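Local coordinates for protein fimbrium subunit Fim1C (Bacteroides vulgatus, PDB 4QB7) that probably forms part of the tip of fimbriae, the cell-surface filaments that mediate adhesion and biofilm formation, at residues Ala282-Ile293 with Thr304-Pro315; Gly106-Ser114 with Thr123-Ser131. All blocks are in the same frame, centred on the assembly; numbering follows the deposited sequence.

Interaction 1: residues Ala282-Ile293 with Thr304-Pro315; sequences AGDLKLKINYDI and TSTITNKEVSLP. With SO4 (sulfate ion), chain J; SO4 (sulfate ion), chain K.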
loop_
_atom_site.group_PDB
_atom_site.type_symbol
_atom_site.label_atom_id
_atom_site.label_comp_id
_atom_site.label_asym_id
_atom_site.label_seq_id
_atom_site.Cartn_x
_atom_site.Cartn_y
_atom_site.Cartn_z
ATOM N N ALA A 282 9.770 6.048 18.023
ATOM C CA ALA A 282 8.897 5.006 18.529
ATOM C C ALA A 282 7.688 5.675 19.150
ATOM O O ALA A 282 7.830 6.669 19.857
ATOM C CB ALA A 282 9.632 4.167 19.563
ATOM N N GLY A 283 6.511 5.184 18.825
ATOM C CA GLY A 283 5.284 5.733 19.379
ATOM C C GLY A 283 4.716 6.901 18.616
ATOM O O GLY A 283 3.714 7.469 19.056
ATOM N N ASP A 284 5.327 7.259 17.450
ATOM C CA ASP A 284 4.775 8.277 16.554
ATOM C C ASP A 284 3.467 7.700 16.042
ATOM O O ASP A 284 2.448 8.382 16.034
ATOM C CB ASP A 284 5.753 8.651 15.420
ATOM C CG ASP A 284 6.757 9.748 15.760
ATOM O OD1 ASP A 284 6.900 10.080 16.963
ATOM O OD2 ASP A 284 7.386 10.291 14.821
ATOM N N LEU A 285 3.493 6.391 15.736
ATOM C CA LEU A 285 2.337 5.578 15.387
ATOM C C LEU A 285 2.134 4.539 16.495
ATOM O O LEU A 285 3.114 4.000 17.031
ATOM C CB LEU A 285 2.500 4.906 14.023
ATOM C CG LEU A 285 2.569 5.827 12.813
ATOM C CD1 LEU A 285 2.879 5.060 11.610
ATOM C CD2 LEU A 285 1.293 6.588 12.613
ATOM N N LYS A 286 0.878 4.304 16.884
ATOM C CA LYS A 286 0.543 3.347 17.941
ATOM C C LYS A 286 -0.645 2.489 17.559
ATOM O O LYS A 286 -1.439 2.890 16.717
ATOM C CB LYS A 286 0.188 4.086 19.253
ATOM C CG LYS A 286 1.309 4.846 19.899
ATOM C CD LYS A 286 0.778 5.572 21.110
ATOM C CE LYS A 286 1.318 6.968 21.262
ATOM N NZ LYS A 286 2.698 6.942 21.787
ATOM N N LEU A 287 -0.810 1.352 18.240
ATOM C CA LEU A 287 -1.968 0.476 18.132
ATOM C C LEU A 287 -2.750 0.521 19.455
ATOM O O LEU A 287 -2.144 0.704 20.499
ATOM C CB LEU A 287 -1.557 -0.983 17.821
ATOM C CG LEU A 287 -0.822 -1.286 16.518
ATOM C CD1 LEU A 287 -0.422 -2.752 16.490
ATOM C CD2 LEU A 287 -1.667 -0.983 15.304
ATOM N N LYS A 288 -4.075 0.369 19.410
ATOM C CA LYS A 288 -4.967 0.265 20.573
ATOM C C LYS A 288 -5.607 -1.111 20.448
ATOM O O LYS A 288 -6.303 -1.368 19.464
ATOM C CB LYS A 288 -6.006 1.410 20.628
ATOM C CG LYS A 288 -5.436 2.825 20.786
ATOM C CD LYS A 288 -4.675 3.024 22.095
ATOM C CE LYS A 288 -4.395 4.467 22.373
ATOM N NZ LYS A 288 -5.565 5.126 22.990
ATOM N N ILE A 289 -5.268 -2.040 21.353
ATOM C CA ILE A 289 -5.742 -3.417 21.255
ATOM C C ILE A 289 -6.699 -3.761 22.393
ATOM O O ILE A 289 -6.588 -3.219 23.512
ATOM C CB ILE A 289 -4.541 -4.393 21.177
ATOM C CG1 ILE A 289 -4.971 -5.789 20.654
ATOM C CG2 ILE A 289 -3.744 -4.440 22.486
ATOM C CD1 ILE A 289 -3.845 -6.751 20.259
ATOM N N ASN A 290 -7.674 -4.652 22.069
ATOM C CA ASN A 290 -8.692 -5.193 22.988
ATOM C C ASN A 290 -8.566 -6.701 23.005
ATOM O O ASN A 290 -8.506 -7.309 21.944
ATOM C CB ASN A 290 -10.098 -4.794 22.535
ATOM C CG ASN A 290 -10.415 -3.333 22.566
ATOM O OD1 ASN A 290 -9.561 -2.471 22.778
ATOM N ND2 ASN A 290 -11.687 -3.019 22.391
ATOM N N TYR A 291 -8.485 -7.309 24.163
ATOM C CA TYR A 291 -8.334 -8.763 24.252
ATOM C C TYR A 291 -8.906 -9.282 25.561
ATOM O O TYR A 291 -9.020 -8.539 26.539
ATOM C CB TYR A 291 -6.865 -9.230 24.059
ATOM C CG TYR A 291 -5.871 -8.638 25.027
ATOM C CD1 TYR A 291 -5.350 -7.363 24.828
ATOM C CD2 TYR A 291 -5.414 -9.367 26.124
ATOM C CE1 TYR A 291 -4.412 -6.818 25.705
ATOM C CE2 TYR A 291 -4.487 -8.827 27.018
ATOM C CZ TYR A 291 -3.986 -7.551 26.801
ATOM O OH TYR A 291 -3.064 -6.998 27.650
ATOM N N ASP A 292 -9.317 -10.561 25.540
ATOM C CA ASP A 292 -9.920 -11.290 26.658
ATOM C C ASP A 292 -9.070 -12.469 27.030
ATOM O O ASP A 292 -8.648 -13.211 26.143
ATOM C CB ASP A 292 -11.330 -11.764 26.251
ATOM C CG ASP A 292 -12.307 -10.641 25.928
ATOM O OD1 ASP A 292 -12.147 -9.532 26.487
ATOM O OD2 ASP A 292 -13.258 -10.884 25.144
ATOM N N ILE A 293 -8.777 -12.632 28.328
ATOM C CA ILE A 293 -8.029 -13.778 28.870
ATOM C C ILE A 293 -9.063 -14.638 29.560
ATOM O O ILE A 293 -9.641 -14.222 30.564
ATOM C CB ILE A 293 -6.832 -13.387 29.768
ATOM C CG1 ILE A 293 -5.937 -12.329 29.055
ATOM C CG2 ILE A 293 -6.019 -14.658 30.179
ATOM C CD1 ILE A 293 -4.976 -11.651 29.969
ATOM N N THR A 304 -13.499 -14.328 32.615
ATOM C CA THR A 304 -12.901 -13.559 31.536
ATOM C C THR A 304 -12.311 -12.274 32.082
ATOM O O THR A 304 -12.982 -11.529 32.779
ATOM C CB THR A 304 -13.929 -13.313 30.429
ATOM O OG1 THR A 304 -14.274 -14.577 29.863
ATOM C CG2 THR A 304 -13.411 -12.422 29.324
ATOM N N SER A 305 -11.055 -12.026 31.747
ATOM C CA SER A 305 -10.356 -10.803 32.083
ATOM C C SER A 305 -10.304 -9.974 30.802
ATOM O O SER A 305 -9.592 -10.343 29.873
ATOM C CB SER A 305 -8.968 -11.120 32.630
ATOM O OG SER A 305 -8.487 -9.993 33.340
ATOM N N THR A 306 -11.114 -8.909 30.716
ATOM C CA THR A 306 -11.227 -8.064 29.523
ATOM C C THR A 306 -10.336 -6.814 29.643
ATOM O O THR A 306 -10.522 -6.015 30.551
ATOM C CB THR A 306 -12.713 -7.679 29.290
ATOM O OG1 THR A 306 -13.508 -8.830 28.953
ATOM C CG2 THR A 306 -12.883 -6.584 28.259
ATOM N N ILE A 307 -9.390 -6.647 28.700
ATOM C CA ILE A 307 -8.520 -5.472 28.588
ATOM C C ILE A 307 -8.859 -4.804 27.271
ATOM O O ILE A 307 -8.766 -5.474 26.249
ATOM C CB ILE A 307 -6.988 -5.780 28.713
ATOM C CG1 ILE A 307 -6.605 -6.324 30.107
ATOM C CG2 ILE A 307 -6.148 -4.564 28.387
ATOM C CD1 ILE A 307 -6.372 -7.763 30.083
ATOM N N THR A 308 -9.308 -3.521 27.296
ATOM C CA THR A 308 -9.621 -2.757 26.091
ATOM C C THR A 308 -8.837 -1.442 26.054
ATOM O O THR A 308 -8.469 -0.934 27.098
ATOM C CB THR A 308 -11.136 -2.487 25.907
ATOM O OG1 THR A 308 -11.612 -1.491 26.825
ATOM C CG2 THR A 308 -11.967 -3.748 25.922
ATOM N N ASN A 309 -8.616 -0.887 24.843
ATOM C CA ASN A 309 -7.946 0.387 24.575
ATOM C C ASN A 309 -6.514 0.394 25.141
ATOM O O ASN A 309 -6.015 1.441 25.547
ATOM C CB ASN A 309 -8.789 1.590 25.092
ATOM C CG ASN A 309 -8.525 2.928 24.403
ATOM O OD1 ASN A 309 -8.352 3.019 23.169
ATOM N ND2 ASN A 309 -8.554 4.016 25.182
ATOM N N LYS A 310 -5.845 -0.776 25.130
ATOM C CA LYS A 310 -4.460 -0.942 25.582
ATOM C C LYS A 310 -3.513 -0.438 24.464
ATOM O O LYS A 310 -3.528 -0.911 23.330
ATOM C CB LYS A 310 -4.189 -2.411 25.981
ATOM C CG LYS A 310 -2.733 -2.829 26.157
ATOM C CD LYS A 310 -2.009 -2.083 27.275
ATOM C CE LYS A 310 -0.931 -2.907 27.929
ATOM N NZ LYS A 310 -1.510 -4.045 28.706
ATOM N N GLU A 311 -2.726 0.563 24.807
ATOM C CA GLU A 311 -1.776 1.233 23.939
ATOM C C GLU A 311 -0.547 0.369 23.718
ATOM O O GLU A 311 0.005 -0.215 24.661
ATOM C CB GLU A 311 -1.384 2.557 24.580
ATOM C CG GLU A 311 -0.743 3.520 23.624
ATOM C CD GLU A 311 -0.296 4.795 24.297
ATOM O OE1 GLU A 311 0.853 4.827 24.802
ATOM O OE2 GLU A 311 -1.081 5.774 24.280
ATOM N N VAL A 312 -0.142 0.273 22.452
ATOM C CA VAL A 312 1.020 -0.472 21.987
ATOM C C VAL A 312 1.762 0.453 21.023
ATOM O O VAL A 312 1.217 0.770 19.973
ATOM C CB VAL A 312 0.610 -1.821 21.335
ATOM C CG1 VAL A 312 1.803 -2.532 20.731
ATOM C CG2 VAL A 312 -0.093 -2.724 22.315
ATOM N N SER A 313 2.960 0.934 21.396
ATOM C CA SER A 313 3.743 1.818 20.536
ATOM C C SER A 313 4.427 1.032 19.438
ATOM O O SER A 313 5.009 -0.020 19.712
ATOM C CB SER A 313 4.792 2.582 21.339
ATOM O OG SER A 313 4.244 3.688 22.041
ATOM N N LEU A 314 4.352 1.534 18.191
ATOM C CA LEU A 314 5.042 0.927 17.061
ATOM C C LEU A 314 6.470 1.480 17.025
ATOM O O LEU A 314 6.690 2.644 17.413
ATOM C CB LEU A 314 4.301 1.148 15.740
ATOM C CG LEU A 314 2.916 0.516 15.661
ATOM C CD1 LEU A 314 2.203 0.917 14.393
ATOM C CD2 LEU A 314 2.973 -0.998 15.854
ATOM N N PRO A 315 7.475 0.657 16.635
ATOM C CA PRO A 315 8.869 1.145 16.697
ATOM C C PRO A 315 9.174 2.240 15.691
ATOM O O PRO A 315 8.379 2.514 14.802
ATOM C CB PRO A 315 9.706 -0.113 16.419
ATOM C CG PRO A 315 8.800 -1.057 15.743
ATOM C CD PRO A 315 7.412 -0.762 16.209
HETATM S S SO4 J . -1.574 -8.782 30.542
HETATM O O1 SO4 J . -1.341 -10.224 30.620
HETATM O O2 SO4 J . -1.670 -8.259 31.908
HETATM O O3 SO4 J . -0.487 -8.123 29.798
HETATM O O4 SO4 J . -2.821 -8.515 29.854
HETATM S S SO4 K . -14.219 -5.352 21.818
HETATM O O1 SO4 K . -13.930 -6.472 22.640
HETATM O O2 SO4 K . -14.600 -4.264 22.691
HETATM O O3 SO4 K . -13.015 -5.008 21.126
HETATM O O4 SO4 K . -15.305 -5.694 20.855
HETATM O O HOH W 1 6.638 4.974 15.229
HETATM O O HOH W 2 -6.829 6.908 25.255
HETATM O O HOH W 3 -4.611 4.513 26.096
#

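Interaction 2: residues Gly106-Ser114 with Thr123-Ser131; sequences GTDQKITLS and TITFEVKTS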
loop_
_atom_site.group_PDB
_atom_site.type_symbol
_atom_site.label_atom_id
_atom_site.label_comp_id
_atom_site.label_asym_id
_atom_site.label_seq_id
_atom_site.Cartn_x
_atom_site.Cartn_y
_atom_site.Cartn_z
ATOM N N GLY A 106 -10.677 11.961 -9.461
ATOM C CA GLY A 106 -10.329 10.699 -8.808
ATOM C C GLY A 106 -11.501 9.851 -8.361
ATOM O O GLY A 106 -11.479 9.299 -7.266
ATOM N N THR A 107 -12.516 9.714 -9.215
ATOM C CA THR A 107 -13.736 8.947 -8.965
ATOM C C THR A 107 -13.438 7.468 -8.675
ATOM O O THR A 107 -13.907 6.928 -7.673
ATOM C CB THR A 107 -14.663 9.089 -10.185
ATOM O OG1 THR A 107 -14.878 10.472 -10.439
ATOM C CG2 THR A 107 -15.990 8.392 -10.010
ATOM N N ASP A 108 -12.679 6.824 -9.561
ATOM C CA ASP A 108 -12.378 5.406 -9.498
ATOM C C ASP A 108 -11.442 5.014 -8.367
ATOM O O ASP A 108 -11.758 4.087 -7.626
ATOM C CB ASP A 108 -11.747 4.939 -10.827
ATOM C CG ASP A 108 -12.535 5.185 -12.107
ATOM O OD1 ASP A 108 -13.703 5.621 -12.015
ATOM O OD2 ASP A 108 -11.989 4.912 -13.202
ATOM N N GLN A 109 -10.255 5.655 -8.281
ATOM C CA GLN A 109 -9.195 5.230 -7.369
ATOM C C GLN A 109 -8.793 6.244 -6.323
ATOM O O GLN A 109 -7.937 5.928 -5.497
ATOM C CB GLN A 109 -7.936 4.880 -8.195
ATOM C CG GLN A 109 -8.158 4.134 -9.523
ATOM C CD GLN A 109 -8.769 2.748 -9.392
ATOM O OE1 GLN A 109 -8.943 2.197 -8.291
ATOM N NE2 GLN A 109 -9.041 2.117 -10.529
ATOM N N LYS A 110 -9.389 7.446 -6.351
ATOM C CA LYS A 110 -9.047 8.603 -5.508
ATOM C C LYS A 110 -7.628 9.066 -5.893
ATOM O O LYS A 110 -6.846 9.465 -5.032
ATOM C CB LYS A 110 -9.216 8.348 -4.000
ATOM C CG LYS A 110 -10.663 8.288 -3.587
ATOM C CD LYS A 110 -10.795 8.161 -2.078
ATOM C CE LYS A 110 -12.233 8.234 -1.617
ATOM N NZ LYS A 110 -12.851 9.563 -1.899
ATOM N N ILE A 111 -7.330 9.011 -7.213
ATOM C CA ILE A 111 -6.110 9.427 -7.901
ATOM C C ILE A 111 -6.448 10.673 -8.739
ATOM O O ILE A 111 -7.332 10.627 -9.579
ATOM C CB ILE A 111 -5.514 8.268 -8.798
ATOM C CG1 ILE A 111 -4.918 7.116 -7.977
ATOM C CG2 ILE A 111 -4.481 8.784 -9.803
ATOM C CD1 ILE A 111 -4.580 5.815 -8.835
ATOM N N THR A 112 -5.735 11.775 -8.512
ATOM C CA THR A 112 -5.843 13.034 -9.271
ATOM C C THR A 112 -4.490 13.201 -9.957
ATOM O O THR A 112 -3.444 13.090 -9.302
ATOM C CB THR A 112 -6.232 14.209 -8.345
ATOM O OG1 THR A 112 -7.484 13.931 -7.732
ATOM C CG2 THR A 112 -6.328 15.529 -9.083
ATOM N N LEU A 113 -4.495 13.410 -11.272
ATOM C CA LEU A 113 -3.247 13.533 -12.024
ATOM C C LEU A 113 -2.911 14.983 -12.312
ATOM O O LEU A 113 -3.801 15.855 -12.370
ATOM C CB LEU A 113 -3.329 12.762 -13.353
ATOM C CG LEU A 113 -3.716 11.294 -13.332
ATOM C CD1 LEU A 113 -3.904 10.819 -14.715
ATOM C CD2 LEU A 113 -2.660 10.445 -12.672
ATOM N N SER A 114 -1.613 15.232 -12.542
ATOM C CA SER A 114 -1.109 16.531 -12.968
ATOM C C SER A 114 -1.700 16.813 -14.355
ATOM O O SER A 114 -1.915 15.875 -15.127
ATOM C CB SER A 114 0.414 16.520 -12.989
ATOM O OG SER A 114 0.894 15.390 -13.699
ATOM N N THR A 123 2.756 14.173 -11.676
ATOM C CA THR A 123 2.461 14.005 -10.245
ATOM C C THR A 123 1.099 13.330 -10.105
ATOM O O THR A 123 0.314 13.302 -11.069
ATOM C CB THR A 123 2.525 15.324 -9.408
ATOM O OG1 THR A 123 1.453 16.212 -9.740
ATOM C CG2 THR A 123 3.846 16.040 -9.508
ATOM N N ILE A 124 0.853 12.761 -8.909
ATOM C CA ILE A 124 -0.375 12.120 -8.475
ATOM C C ILE A 124 -0.721 12.638 -7.094
ATOM O O ILE A 124 0.120 12.568 -6.196
ATOM C CB ILE A 124 -0.254 10.577 -8.450
ATOM C CG1 ILE A 124 -0.318 9.962 -9.858
ATOM C CG2 ILE A 124 -1.295 9.934 -7.505
ATOM C CD1 ILE A 124 0.051 8.507 -9.872
ATOM N N THR A 125 -1.949 13.162 -6.927
ATOM C CA THR A 125 -2.518 13.508 -5.635
ATOM C C THR A 125 -3.364 12.288 -5.262
ATOM O O THR A 125 -4.281 11.904 -6.011
ATOM C CB THR A 125 -3.277 14.820 -5.668
ATOM O OG1 THR A 125 -2.356 15.844 -6.017
ATOM C CG2 THR A 125 -3.937 15.143 -4.314
ATOM N N PHE A 126 -3.008 11.647 -4.144
ATOM C CA PHE A 126 -3.644 10.415 -3.731
ATOM C C PHE A 126 -4.246 10.501 -2.318
ATOM O O PHE A 126 -3.611 11.014 -1.390
ATOM C CB PHE A 126 -2.597 9.296 -3.813
ATOM C CG PHE A 126 -3.045 7.902 -3.430
ATOM C CD1 PHE A 126 -3.818 7.138 -4.298
ATOM C CD2 PHE A 126 -2.626 7.326 -2.237
ATOM C CE1 PHE A 126 -4.224 5.853 -3.945
ATOM C CE2 PHE A 126 -3.022 6.035 -1.895
ATOM C CZ PHE A 126 -3.819 5.307 -2.750
ATOM N N GLU A 127 -5.488 9.994 -2.181
ATOM C CA GLU A 127 -6.238 9.891 -0.927
ATOM C C GLU A 127 -6.446 8.424 -0.590
ATOM O O GLU A 127 -6.763 7.624 -1.471
ATOM C CB GLU A 127 -7.587 10.624 -0.995
ATOM C CG GLU A 127 -8.145 10.931 0.386
ATOM C CD GLU A 127 -9.607 11.316 0.516
ATOM O OE1 GLU A 127 -10.222 11.751 -0.484
ATOM O OE2 GLU A 127 -10.137 11.193 1.644
ATOM N N VAL A 128 -6.231 8.065 0.667
ATOM C CA VAL A 128 -6.400 6.702 1.170
ATOM C C VAL A 128 -7.900 6.415 1.323
ATOM O O VAL A 128 -8.614 7.187 1.962
ATOM C CB VAL A 128 -5.621 6.481 2.493
ATOM C CG1 VAL A 128 -5.846 5.083 3.036
ATOM C CG2 VAL A 128 -4.133 6.729 2.293
ATOM N N LYS A 129 -8.361 5.308 0.704
ATOM C CA LYS A 129 -9.740 4.812 0.724
ATOM C C LYS A 129 -9.948 4.033 2.036
ATOM O O LYS A 129 -9.327 2.995 2.233
ATOM C CB LYS A 129 -9.960 3.921 -0.513
ATOM C CG LYS A 129 -11.267 4.106 -1.262
ATOM C CD LYS A 129 -11.110 3.587 -2.696
ATOM C CE LYS A 129 -12.423 3.494 -3.438
ATOM N NZ LYS A 129 -12.265 3.572 -4.922
ATOM N N THR A 130 -10.790 4.549 2.950
ATOM C CA THR A 130 -11.062 3.908 4.263
ATOM C C THR A 130 -12.406 3.146 4.290
ATOM O O THR A 130 -12.677 2.444 5.255
ATOM C CB THR A 130 -11.038 4.946 5.387
ATOM O OG1 THR A 130 -12.078 5.900 5.155
ATOM C CG2 THR A 130 -9.690 5.662 5.506
ATOM N N SER A 131 -13.217 3.264 3.219
ATOM C CA SER A 131 -14.536 2.652 3.068
ATOM C C SER A 131 -14.463 1.129 3.016
ATOM O O SER A 131 -13.391 0.572 2.769
ATOM C CB SER A 131 -15.227 3.187 1.817
ATOM O OG SER A 131 -14.581 2.780 0.619
HETATM O O HOH W 4 -13.530 6.114 -5.070
HETATM O O HOH W 5 -7.451 5.437 -2.846
#

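Interaction 1: residues Ala282-Ile293 with Thr304-Pro315
Leu287 and Val312 pair in an antiparallel beta hairpin, strands 286-296 and 301-313. Packing is tight where Leu287, Ile289 and Val312 meet Leu314: Leu314 CD2 meets Leu287 CG at 3.9 Å, the side chains crossing at about a right angle, and Ile289 CG2 touches Val312 CG2. Ile338 and Val340 pack against this part. The face turns polar at Tyr291, where Ile307 CB sits over one face of the ring, 4.2 Å from its centroid, while a sulfate oxygen in the ring plane accepts the phenol's hydrogen bond.

At Lys286, Lys288 and Glu311 the other face is polar and opens to solvent, with Glu311 exposed. Lys286 lays its CD 3.5 Å from Glu311 CD, then bends at chi3 (-139°) and chi4 (-77°), which turns NZ back to a lone pair of Gly283 O at 3.0 Å. An alanine here would probably leave Gly283 O without this donor and strip Glu311 of an aliphatic neighbour and one of two nearby ammonium groups. Lys288, salt-bridged to Glu228, runs alongside Glu311.

Between Leu287 and Tyr291 a G1 beta bulge sets Asn309 and Lys310 opposite Ile289, and Asn309 N donates to Asn290 OD1 at 2.8 Å, from above the amide plane.

Interaction 2: residues Gly106-Ser114 with Thr123-Ser131
Ser114 carries its hydroxyl between the backbone N and the carbonyl carbon (chi1 50°), which swings OG across to the neighbouring strand, where it accepts the N-H of Thr123 at 3.0 Å in a nearly straight bond. At the other end, Phe126 has CG anti to the backbone N (chi1 -180°), and its ring edge comes up to Ile111, CD1 lying 3.8 Å from Ile111 CG1 near the ring plane.

Between these ends the backbones are joined by a reciprocal pair of bonds at Thr112 and Thr125. Their side chains share one face, CB to CB. The opposite face is apolar: Leu113 CD2 lies beside Ile124 CG1 at 3.7 Å, both side chains pointing the same way, and Ile111 CG2 reaches Ile124 CG2. Tyr96 of strand 90-97 touches all three.

Beyond Ile111 the pairing gives way to polar links. Lys110 O still takes the N-H of Glu127. A long salt bridge of 3.7 Å joins Lys110 NZ to Glu127 OE1. One water donates to both Gln109 O and Glu127 O; another bridges Thr107 O and Lys129 NZ, 2.8 Å from each.

The two strands form an antiparallel beta hairpin, which strand 203-209, pairing with the far edge of strand 123-127, extends into a larger sheet of the fimbrillin-like fold.

Both contacts are antiparallel hairpins within one fimbrillin-like chain, and together they illustrate how the same local pairing can build separate sheets. Interaction 2 closes before interaction 1 opens in the sequence; their centres are 31 Å apart and their nearest atoms about 12 Å, so they do not touch. Interaction 1 lies farther out, 23 Å from the chain centre against 13 Å for interaction 2. Each hairpin is extended by another strand, 186-196 beside residues 282-293 and 203-209 beside residues 123-131. Sulfates, including two bound by Asn290 and Tyr291, lie at interaction 1; they probably come from the crystallisation liquor and do not by themselves establish a natural ligand site.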